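Local structure of dual function macrocyclase-peptidase POPB (Galerina marginata, 5N4B) at residues Arg80-Phe85 / Pro506-Ile511. The protein cleaves peptide bonds on the C-terminal side of prolyl residues and macrocyclises precursor peptides in the biosynthesis of amanitin toxins. The protein carries 1 engineered substitution. Numbering follows the deposited sequence.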
ATOM      1  N   ARG A  80      -6.835  11.808 -15.925  1.00  9.38           N
ATOM      2  CA  ARG A  80      -7.012  11.933 -14.474  1.00  9.81           C
ATOM      3  C   ARG A  80      -8.043  12.993 -14.109  1.00  9.84           C
ATOM      4  O   ARG A  80      -8.462  13.059 -12.964  1.00  9.64           O
ATOM      5  CB  ARG A  80      -5.668  12.281 -13.819  1.00 11.21           C
ATOM      6  CG  ARG A  80      -4.646  11.179 -13.876  1.00 13.78           C
ATOM      7  CD  ARG A  80      -4.656  10.283 -12.708  1.00 28.50           C
ATOM      8  NE  ARG A  80      -4.422  11.011 -11.453  1.00 19.25           N
ATOM      9  CZ  ARG A  80      -3.556  10.647 -10.517  1.00 28.53           C
ATOM     10  NH1 ARG A  80      -3.440  11.395  -9.438  1.00 30.02           N
ATOM     11  NH2 ARG A  80      -2.844   9.526 -10.650  1.00 35.37           N
ATOM     12  N   ASN A  81      -8.475  13.808 -15.061  1.00  9.44           N
ATOM     13  CA  ASN A  81      -9.280  14.994 -14.748  1.00  9.43           C
ATOM     14  C   ASN A  81     -10.765  14.647 -14.755  1.00  9.53           C
ATOM     15  O   ASN A  81     -11.537  15.018 -15.650  1.00 11.54           O
ATOM     16  CB  ASN A  81      -8.962  16.089 -15.747  1.00 11.05           C
ATOM     17  CG  ASN A  81      -9.491  17.434 -15.310  1.00 13.47           C
ATOM     18  OD1 ASN A  81      -9.859  17.617 -14.166  1.00 12.33           O
ATOM     19  ND2 ASN A  81      -9.503  18.380 -16.224  1.00 13.06           N
ATOM     20  N   TYR A  82     -11.156  13.936 -13.683  1.00  9.83           N
ATOM     21  CA  TYR A  82     -12.564  13.609 -13.458  1.00  8.21           C
ATOM     22  C   TYR A  82     -12.810  13.593 -11.953  1.00  9.41           C
ATOM     23  O   TYR A  82     -11.906  13.279 -11.172  1.00 10.05           O
ATOM     24  CB  TYR A  82     -12.992  12.248 -14.069  1.00  9.90           C
ATOM     25  CG  TYR A  82     -12.217  11.059 -13.584  1.00  8.44           C
ATOM     26  CD1 TYR A  82     -11.077  10.629 -14.258  1.00 10.40           C
ATOM     27  CD2 TYR A  82     -12.625  10.336 -12.472  1.00  9.07           C
ATOM     28  CE1 TYR A  82     -10.363   9.539 -13.841  1.00  9.23           C
ATOM     29  CE2 TYR A  82     -11.878   9.225 -12.047  1.00  9.04           C
ATOM     30  CZ  TYR A  82     -10.778   8.832 -12.733  1.00  8.06           C
ATOM     31  OH  TYR A  82     -10.111   7.711 -12.284  1.00 11.43           O
ATOM     32  N   ALA A  83     -14.032  13.938 -11.559  1.00 10.10           N
ATOM     33  CA  ALA A  83     -14.399  14.004 -10.153  1.00 10.85           C
ATOM     34  C   ALA A  83     -14.308  12.636  -9.508  1.00  9.18           C
ATOM     35  O   ALA A  83     -14.651  11.611 -10.099  1.00  9.82           O
ATOM     36  CB  ALA A  83     -15.840  14.501 -10.046  1.00 12.24           C
ATOM     37  N   LYS A  84     -13.772  12.615  -8.279  1.00  7.76           N
ATOM     38  CA  LYS A  84     -13.598  11.376  -7.511  1.00  8.26           C
ATOM     39  C   LYS A  84     -14.195  11.543  -6.127  1.00  9.39           C
ATOM     40  O   LYS A  84     -14.240  12.640  -5.588  1.00  9.00           O
ATOM     41  CB  LYS A  84     -12.132  10.961  -7.406  1.00  8.65           C
ATOM     42  CG  LYS A  84     -11.616  10.590  -8.795  1.00 11.84           C
ATOM     43  CD  LYS A  84     -10.146  10.396  -8.812  1.00 13.27           C
ATOM     44  CE  LYS A  84      -9.384  11.664  -9.073  1.00 17.81           C
ATOM     45  NZ  LYS A  84      -9.365  11.986 -10.515  1.00 15.00           N
ATOM     46  N   PHE A  85     -14.654  10.445  -5.546  1.00  8.19           N
ATOM     47  CA  PHE A  85     -15.375  10.496  -4.283  1.00  7.60           C
ATOM     48  C   PHE A  85     -15.269   9.156  -3.575  1.00  8.94           C
ATOM     49  O   PHE A  85     -15.029   8.116  -4.185  1.00  9.21           O
ATOM     50  CB  PHE A  85     -16.858  10.862  -4.463  1.00 10.81           C
ATOM     51  CG  PHE A  85     -17.442  10.329  -5.707  1.00 11.74           C
ATOM     52  CD1 PHE A  85     -17.790   9.001  -5.820  1.00 15.70           C
ATOM     53  CD2 PHE A  85     -17.550  11.164  -6.794  1.00 15.30           C
ATOM     54  CE1 PHE A  85     -18.285   8.509  -7.085  1.00 18.20           C
ATOM     55  CE2 PHE A  85     -18.047  10.697  -8.012  1.00 21.89           C
ATOM     56  CZ  PHE A  85     -18.397   9.383  -8.126  1.00 17.92           C
ATOM     57  N   PRO A 506      -6.792  -6.492  -8.881  1.00 10.66           N
ATOM     58  CA  PRO A 506      -7.289  -5.526  -9.883  1.00 10.02           C
ATOM     59  C   PRO A 506      -7.418  -4.138  -9.298  1.00 10.53           C
ATOM     60  O   PRO A 506      -7.743  -3.958  -8.134  1.00 11.02           O
ATOM     61  CB  PRO A 506      -8.660  -6.086 -10.260  1.00 12.11           C
ATOM     62  CG  PRO A 506      -8.548  -7.594  -9.964  1.00 12.09           C
ATOM     63  CD  PRO A 506      -7.658  -7.667  -8.744  1.00 11.91           C
ATOM     64  N   PHE A 507      -7.181  -3.142 -10.143  1.00  9.10           N
ATOM     65  CA  PHE A 507      -7.264  -1.737  -9.770  1.00  9.96           C
ATOM     66  C   PHE A 507      -7.523  -0.945 -11.037  1.00 10.67           C
ATOM     67  O   PHE A 507      -7.222  -1.397 -12.148  1.00 10.65           O
ATOM     68  CB  PHE A 507      -6.001  -1.274  -9.048  1.00  9.31           C
ATOM     69  CG  PHE A 507      -4.776  -1.261  -9.898  1.00 10.41           C
ATOM     70  CD1 PHE A 507      -4.040  -2.371 -10.080  1.00 12.04           C
ATOM     71  CD2 PHE A 507      -4.337  -0.081 -10.476  1.00 15.02           C
ATOM     72  CE1 PHE A 507      -2.886  -2.349 -10.870  1.00 15.67           C
ATOM     73  CE2 PHE A 507      -3.165  -0.051 -11.247  1.00 16.13           C
ATOM     74  CZ  PHE A 507      -2.469  -1.191 -11.440  1.00 13.69           C
ATOM     75  N   PHE A 508      -8.053   0.261 -10.862  1.00 10.21           N
ATOM     76  CA  PHE A 508      -8.336   1.162 -11.986  1.00 10.19           C
ATOM     77  C   PHE A 508      -7.245   2.229 -12.092  1.00 10.12           C
ATOM     78  O   PHE A 508      -6.985   2.956 -11.123  1.00 12.36           O
ATOM     79  CB  PHE A 508      -9.679   1.862 -11.836  1.00  9.75           C
ATOM     80  CG  PHE A 508     -10.063   2.626 -13.041  1.00  9.60           C
ATOM     81  CD1 PHE A 508     -10.553   1.983 -14.157  1.00 10.85           C
ATOM     82  CD2 PHE A 508      -9.957   4.016 -13.063  1.00 12.76           C
ATOM     83  CE1 PHE A 508     -10.891   2.706 -15.295  1.00 12.81           C
ATOM     84  CE2 PHE A 508     -10.277   4.719 -14.201  1.00 13.64           C
ATOM     85  CZ  PHE A 508     -10.737   4.085 -15.283  1.00 10.31           C
ATOM     86  N   SER A 509      -6.629   2.334 -13.264  1.00  9.51           N
ATOM     87  CA  SER A 509      -5.658   3.378 -13.542  1.00  9.65           C
ATOM     88  C   SER A 509      -5.974   4.019 -14.883  1.00  9.60           C
ATOM     89  O   SER A 509      -5.763   3.379 -15.928  1.00  9.83           O
ATOM     90  CB  SER A 509      -4.265   2.785 -13.606  1.00 12.03           C
ATOM     91  OG  SER A 509      -3.357   3.806 -14.095  1.00 12.07           O
ATOM     92  N   PRO A 510      -6.474   5.256 -14.924  1.00  9.17           N
ATOM     93  CA  PRO A 510      -6.747   5.881 -16.220  1.00  8.45           C
ATOM     94  C   PRO A 510      -5.484   6.122 -17.003  1.00  8.80           C
ATOM     95  O   PRO A 510      -5.548   6.096 -18.229  1.00  9.72           O
ATOM     96  CB  PRO A 510      -7.468   7.195 -15.853  1.00 11.13           C
ATOM     97  CG  PRO A 510      -6.979   7.465 -14.433  1.00  9.67           C
ATOM     98  CD  PRO A 510      -6.883   6.093 -13.787  1.00 10.05           C
ATOM     99  N   ILE A 511      -4.348   6.331 -16.347  1.00  9.02           N
ATOM    100  CA  ILE A 511      -3.110   6.515 -17.097  1.00  9.05           C
ATOM    101  C   ILE A 511      -2.728   5.229 -17.818  1.00  8.44           C
ATOM    102  O   ILE A 511      -2.326   5.256 -18.989  1.00  9.79           O
ATOM    103  CB  ILE A 511      -2.012   7.035 -16.165  1.00  8.80           C
ATOM    104  CG1 ILE A 511      -2.328   8.523 -15.813  1.00 11.29           C
ATOM    105  CG2 ILE A 511      -0.616   6.816 -16.760  1.00 11.71           C
ATOM    106  CD1 ILE A 511      -1.277   9.242 -15.003  1.00 15.83           C
TER
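Y82 reaches P510 and F508 with the far end of its phenol. Its CB points toward 506-511, and a chi1 of 58° places CG between the backbone N and the carbonyl carbon. Further out, CE1 meets P510 CG at 4.0 Å, the proline carbon lying near the ring plane, at its edge. F508 CE2 stands oblique to the Y82 ring, 4.4 Å from CZ. At the tip, OH is 3.6 Å from F508 CE2, near the plane of that ring, so the hydroxyl meets a phenyl edge; it also lies 3.8 Å from P510 CG. One face of the Y82 ring carries K84 NZ, 3.9 Å above the plane and over its centre, a cation-pi geometry. The ammonium also donates to Y82 O in the carbonyl plane, with a C=O...donor angle of 153°, and to G103 O. Beside this, the bent aliphatic part of R80 covers the start of the helix: CG lies 4.0 Å from I511 CG1 and CD touches P510 CG. Between the segments, apolar and C...O approaches bury 207 Å². They join the link from helix 68-80 into propeller strand 84-90 to the start of helix 510-519, at the interface with the alpha/beta-hydrolase domain; I511 also packs on helices 68-80 and 705-722.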